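Local coordinates for putative major capsid protein (Cafeteriavirus-dependent mavirus, PDB 6G44) that probably builds the protein shell of the virophage as a trimeric capsid protein with a double jelly-roll fold, at residues V148-K153 / N388-C393; I59-P64 / F228-D233. All blocks are in the same frame, centred on the assembly; numbering follows the deposited sequence.

Interaction 1. Residues V148-K153 / N388-C393. With SO4 (sulfate ion), chain Z.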
# COMPACT_ATOMS: atom_id res chain seq x y z
N VAL C 148 -9.78 -11.55 -0.40
CA VAL C 148 -9.80 -12.98 -0.18
C VAL C 148 -9.93 -13.26 1.31
O VAL C 148 -9.18 -12.68 2.12
CB VAL C 148 -8.54 -13.62 -0.80
CG1 VAL C 148 -8.41 -15.08 -0.43
CG2 VAL C 148 -8.51 -13.45 -2.31
N ASP C 149 -10.83 -14.16 1.67
CA ASP C 149 -11.09 -14.47 3.07
C ASP C 149 -9.86 -15.07 3.75
O ASP C 149 -9.17 -15.95 3.22
CB ASP C 149 -12.19 -15.52 3.21
CG ASP C 149 -13.55 -15.03 2.76
OD1 ASP C 149 -13.85 -13.85 2.92
OD2 ASP C 149 -14.34 -15.88 2.28
N GLU C 150 -9.59 -14.58 4.97
CA GLU C 150 -8.49 -15.11 5.77
C GLU C 150 -8.92 -16.23 6.69
O GLU C 150 -8.10 -17.10 7.00
CB GLU C 150 -7.86 -13.99 6.59
CG GLU C 150 -7.22 -12.90 5.73
CD GLU C 150 -8.15 -11.78 5.28
OE1 GLU C 150 -9.36 -11.81 5.63
OE2 GLU C 150 -7.65 -10.86 4.57
N TYR C 151 -10.17 -16.17 7.16
CA TYR C 151 -10.68 -17.12 8.16
C TYR C 151 -11.95 -17.80 7.64
O TYR C 151 -12.56 -17.35 6.67
CB TYR C 151 -10.89 -16.44 9.52
CG TYR C 151 -9.68 -15.68 9.96
CD1 TYR C 151 -8.55 -16.33 10.43
CD2 TYR C 151 -9.61 -14.30 9.83
CE1 TYR C 151 -7.41 -15.62 10.77
CE2 TYR C 151 -8.46 -13.59 10.16
CZ TYR C 151 -7.37 -14.26 10.62
OH TYR C 151 -6.24 -13.53 10.93
N ASN C 152 -12.36 -18.85 8.33
CA ASN C 152 -13.45 -19.68 7.85
C ASN C 152 -14.85 -19.20 8.30
O ASN C 152 -15.84 -19.86 7.96
CB ASN C 152 -13.20 -21.14 8.22
CG ASN C 152 -13.46 -21.45 9.68
OD1 ASN C 152 -13.47 -20.58 10.54
ND2 ASN C 152 -13.63 -22.74 9.96
N LYS C 153 -14.92 -18.10 9.04
CA LYS C 153 -16.17 -17.46 9.42
C LYS C 153 -16.00 -15.95 9.35
O LYS C 153 -14.91 -15.41 9.62
CB LYS C 153 -16.56 -17.78 10.85
CG LYS C 153 -16.87 -19.24 11.13
CD LYS C 153 -17.54 -19.33 12.48
CE LYS C 153 -17.83 -20.75 12.91
NZ LYS C 153 -17.60 -20.76 14.36
N ASN C 388 0.03 -14.62 -1.07
CA ASN C 388 -0.24 -13.21 -0.75
C ASN C 388 -1.10 -12.97 0.48
O ASN C 388 -1.55 -11.85 0.69
CB ASN C 388 -0.83 -12.48 -1.97
CG ASN C 388 -2.15 -13.05 -2.41
OD1 ASN C 388 -2.84 -13.73 -1.64
ND2 ASN C 388 -2.53 -12.78 -3.67
N LYS C 389 -1.29 -13.98 1.32
CA LYS C 389 -2.09 -13.87 2.54
C LYS C 389 -1.27 -14.11 3.80
O LYS C 389 -0.18 -14.67 3.75
CB LYS C 389 -3.28 -14.83 2.52
CG LYS C 389 -4.22 -14.62 1.34
CD LYS C 389 -4.75 -13.20 1.25
CE LYS C 389 -5.68 -12.85 2.41
NZ LYS C 389 -6.04 -11.41 2.41
N ARG C 390 -1.83 -13.65 4.91
CA ARG C 390 -1.19 -13.74 6.24
C ARG C 390 -1.01 -15.20 6.70
O ARG C 390 -1.74 -16.10 6.25
CB ARG C 390 -1.99 -12.97 7.28
CG ARG C 390 -3.36 -13.57 7.56
CD ARG C 390 -4.27 -12.72 8.43
NE ARG C 390 -4.67 -11.51 7.72
CZ ARG C 390 -5.53 -10.64 8.23
NH1 ARG C 390 -6.06 -10.86 9.41
NH2 ARG C 390 -5.91 -9.57 7.54
N PHE C 391 -0.07 -15.41 7.61
CA PHE C 391 0.23 -16.75 8.10
C PHE C 391 -0.97 -17.42 8.79
O PHE C 391 -1.19 -18.62 8.61
CB PHE C 391 1.45 -16.72 9.03
CG PHE C 391 1.85 -18.08 9.54
CD1 PHE C 391 2.23 -19.08 8.64
CD2 PHE C 391 1.83 -18.37 10.89
CE1 PHE C 391 2.60 -20.36 9.08
CE2 PHE C 391 2.19 -19.64 11.33
CZ PHE C 391 2.57 -20.61 10.44
N SER C 392 -1.75 -16.66 9.55
CA SER C 392 -2.93 -17.20 10.27
C SER C 392 -4.01 -17.70 9.31
O SER C 392 -4.83 -18.51 9.73
CB SER C 392 -3.52 -16.18 11.24
OG SER C 392 -3.90 -15.00 10.59
N CYS C 393 -4.02 -17.24 8.07
CA CYS C 393 -4.89 -17.81 7.04
C CYS C 393 -4.32 -19.13 6.58
O CYS C 393 -4.94 -20.18 6.75
CB CYS C 393 -5.00 -16.82 5.90
SG CYS C 393 -5.82 -17.44 4.42
S SO4 Z . -3.36 -10.11 4.62
O1 SO4 Z . -3.83 -11.45 4.94
O2 SO4 Z . -3.91 -9.14 5.55
O3 SO4 Z . -3.81 -9.77 3.23
O4 SO4 Z . -1.87 -10.10 4.65
O HOH W 1 -7.19 -10.24 0.04

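Interaction 2. Residues I59-P64 / F228-D233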
# COMPACT_ATOMS: atom_id res chain seq x y z
N ILE C 59 -24.36 -20.34 -21.76
CA ILE C 59 -24.51 -18.99 -22.28
C ILE C 59 -23.46 -18.82 -23.36
O ILE C 59 -22.32 -19.16 -23.15
CB ILE C 59 -24.26 -17.94 -21.16
CG1 ILE C 59 -25.32 -18.08 -20.05
CG2 ILE C 59 -24.24 -16.52 -21.75
CD1 ILE C 59 -24.83 -17.57 -18.68
N THR C 60 -23.88 -18.37 -24.55
CA THR C 60 -22.99 -18.22 -25.68
C THR C 60 -23.03 -16.82 -26.24
O THR C 60 -24.10 -16.26 -26.53
CB THR C 60 -23.36 -19.22 -26.80
OG1 THR C 60 -23.15 -20.55 -26.32
CG2 THR C 60 -22.50 -18.98 -28.04
N PHE C 61 -21.82 -16.26 -26.39
CA PHE C 61 -21.63 -15.03 -27.15
C PHE C 61 -21.03 -15.40 -28.50
O PHE C 61 -20.09 -16.20 -28.57
CB PHE C 61 -20.71 -14.04 -26.41
CG PHE C 61 -21.23 -13.65 -25.06
CD1 PHE C 61 -22.16 -12.66 -24.91
CD2 PHE C 61 -20.82 -14.37 -23.94
CE1 PHE C 61 -22.67 -12.34 -23.67
CE2 PHE C 61 -21.33 -14.06 -22.70
CZ PHE C 61 -22.26 -13.05 -22.56
N ASN C 62 -21.59 -14.84 -29.57
CA ASN C 62 -21.10 -15.14 -30.93
C ASN C 62 -21.14 -13.82 -31.65
O ASN C 62 -22.18 -13.34 -32.05
CB ASN C 62 -22.00 -16.20 -31.59
CG ASN C 62 -21.51 -16.60 -32.97
OD1 ASN C 62 -20.87 -15.83 -33.66
ND2 ASN C 62 -21.84 -17.82 -33.38
N GLN C 63 -19.97 -13.21 -31.78
CA GLN C 63 -19.88 -11.87 -32.33
C GLN C 63 -18.54 -11.65 -33.02
O GLN C 63 -17.56 -11.23 -32.41
CB GLN C 63 -20.12 -10.80 -31.24
CG GLN C 63 -20.10 -9.38 -31.80
CD GLN C 63 -21.19 -9.22 -32.85
OE1 GLN C 63 -22.37 -9.17 -32.51
NE2 GLN C 63 -20.80 -9.13 -34.12
N PRO C 64 -18.49 -11.89 -34.34
CA PRO C 64 -17.31 -11.48 -35.08
C PRO C 64 -16.98 -9.98 -34.86
O PRO C 64 -17.91 -9.15 -34.83
CB PRO C 64 -17.72 -11.75 -36.53
CG PRO C 64 -18.71 -12.88 -36.42
CD PRO C 64 -19.52 -12.50 -35.23
N PHE C 228 -15.57 -15.30 -33.45
CA PHE C 228 -15.31 -15.02 -32.03
C PHE C 228 -16.50 -15.52 -31.22
O PHE C 228 -17.57 -14.95 -31.27
CB PHE C 228 -15.07 -13.52 -31.83
CG PHE C 228 -14.71 -13.12 -30.40
CD1 PHE C 228 -13.89 -13.93 -29.59
CD2 PHE C 228 -15.15 -11.91 -29.90
CE1 PHE C 228 -13.57 -13.54 -28.29
CE2 PHE C 228 -14.82 -11.52 -28.59
CZ PHE C 228 -14.02 -12.34 -27.81
N LYS C 229 -16.30 -16.63 -30.54
CA LYS C 229 -17.35 -17.18 -29.69
C LYS C 229 -16.81 -17.37 -28.28
O LYS C 229 -15.67 -17.77 -28.12
CB LYS C 229 -17.89 -18.53 -30.20
CG LYS C 229 -18.29 -18.51 -31.65
CD LYS C 229 -18.79 -19.88 -32.11
CE LYS C 229 -18.77 -19.99 -33.61
NZ LYS C 229 -19.37 -21.27 -34.05
N VAL C 230 -17.66 -17.08 -27.31
CA VAL C 230 -17.31 -17.28 -25.89
C VAL C 230 -18.48 -18.08 -25.34
O VAL C 230 -19.60 -17.57 -25.24
CB VAL C 230 -17.10 -15.97 -25.14
CG1 VAL C 230 -16.90 -16.19 -23.65
CG2 VAL C 230 -15.89 -15.23 -25.74
N ILE C 231 -18.19 -19.33 -24.97
CA ILE C 231 -19.22 -20.28 -24.52
C ILE C 231 -18.97 -20.60 -23.05
O ILE C 231 -17.90 -21.12 -22.71
CB ILE C 231 -19.18 -21.55 -25.37
CG1 ILE C 231 -19.35 -21.22 -26.86
CG2 ILE C 231 -20.28 -22.54 -24.94
CD1 ILE C 231 -18.70 -22.24 -27.78
N LEU C 232 -19.96 -20.29 -22.22
CA LEU C 232 -19.81 -20.43 -20.74
C LEU C 232 -20.76 -21.49 -20.21
O LEU C 232 -21.94 -21.54 -20.57
CB LEU C 232 -20.15 -19.12 -20.06
CG LEU C 232 -19.44 -17.88 -20.58
CD1 LEU C 232 -19.97 -16.64 -19.87
CD2 LEU C 232 -17.95 -18.00 -20.43
N ASP C 233 -20.24 -22.33 -19.30
CA ASP C 233 -21.10 -23.16 -18.45
C ASP C 233 -21.55 -22.24 -17.32
O ASP C 233 -20.80 -22.05 -16.34
CB ASP C 233 -20.33 -24.38 -17.94
CG ASP C 233 -21.08 -25.19 -16.88
OD1 ASP C 233 -22.28 -25.02 -16.69
OD2 ASP C 233 -20.37 -26.03 -16.27
O HOH W 2 -18.22 -15.79 -34.49

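Interaction 1. Residues V148-K153 / N388-C393
Glu-150 lies across the side chains of Lys-389 and Arg-390 at about a right angle to each. Its aliphatic part packs tightly. CG sits over one face of the Arg-390 guanidinium, toward the rim, with CG 3.5 Å from Arg-390 NE. The backbone is close here too, and Cys-393 CA makes a C-H...O contact of 3.3 Å with Glu-150 O. At its end, Glu-150 OE2 forms a salt bridge of 2.7 Å to Lys-389 NZ, which meets it from above the carboxylate plane. Lys-389 reaches this place because its chain bends at chi2 (-56°) and again at chi3 (-67°). Arg-390 NH2 makes a long salt bridge of 3.7 Å to Glu-150 OE2, by charge alone, since no N-H points at the oxygen. Glu-150 OE1 is held by Asn-160.

Tyr-151 closes the contact beside Glu-150. Its ring stands nearly upright to the guanidinium plane. Arg-390 NH1 donates to Tyr-151 OH over 3.1 Å, and Tyr-151 OH donates to Ser-392 OG over 2.8 Å. Ser-392 OG in turn binds Cys-180 O of the second subunit, and Arg-390 NH2 binds Ser-169 O there.

Packing is looser around Lys-389 NZ and Val-148, where a water and an ion stand in for side chains and Lys-389 is partly exposed. The water bridges NZ and Val-148 N, and the bond from NZ to Val-148 O is weak. The ion, a sulfate probably from the crystallisation liquor, takes bonds from Lys-389 NZ and Arg-390 N, NE and NH2. Ser-172 of the second subunit also binds it. The Asp-149 carboxylate instead forms a salt bridge with Arg-176 and a hydrogen bond to a glycerol.

Glu-150, Lys-389 and Arg-390 thus form a salt-bridge network beside the subunit boundary. The carboxylate probably offsets part of the positive charge, and in the crystal the sulfate probably does the rest.

Interaction 2. Residues I59-P64 / F228-D233
Phe-61 stands over its own strand and turns its CD2-CE2 edge toward the gap between Val-230 and Leu-232. Its CG stands anti to the carbonyl carbon (chi1 -59°). This brings CD2 to 4.2 Å from Val-230 CB, while the ring edge at CE2 lies 4.1 Å from Leu-232 CD1. Ile-59 packs beside Leu-232 on the same face, CB to CB 4.4 Å. Met-268 of strand 258-273 touches Phe-61, Val-230 and Phe-228.

On the other face side chains pair side by side. Thr-60 lies along Ile-231, with Thr-60 OG1 3.8 Å from Ile-231 CG2. Asn-62 runs alongside the extended Lys-229, and its ND2 rests 3.8 Å from Lys-229 CE.

At the end of the ladder, Gln-63 O approaches the edge of the Phe-228 ring, 3.5 Å from CD2. A water joins Asn-62 OD1 to Phe-228 N.

The two strand segments run antiparallel, their axes 173° apart in direction. Ile-59 with Leu-232 and Phe-61 with Val-230 are hydrogen-bonded pairs, and Gln-63 N adds a bond to Phe-228 O. Lys-229 and Ile-231 bond onward to strand 110-114. The result is an antiparallel beta ladder in a larger sheet, consistent with one wall of the first jelly roll in this double jelly-roll protein.

The two contacts lie on opposite sides of the chain's centre, about 35 Å apart between centres, and share no secondary-structure element. Interaction 1 is the more buried and the nearer to the centre. It joins a long loop to the start of a short helix at a subunit boundary. Its links are mostly ionic and polar side-chain bonds, with a bound anion. Interaction 2 is partly buried, and no other chain of the assembly touches its segments. Backbone bonds hold it within one sheet, with an apolar face turned to the interior and a more polar face on the other side. The segments of the two contacts alternate along the sequence.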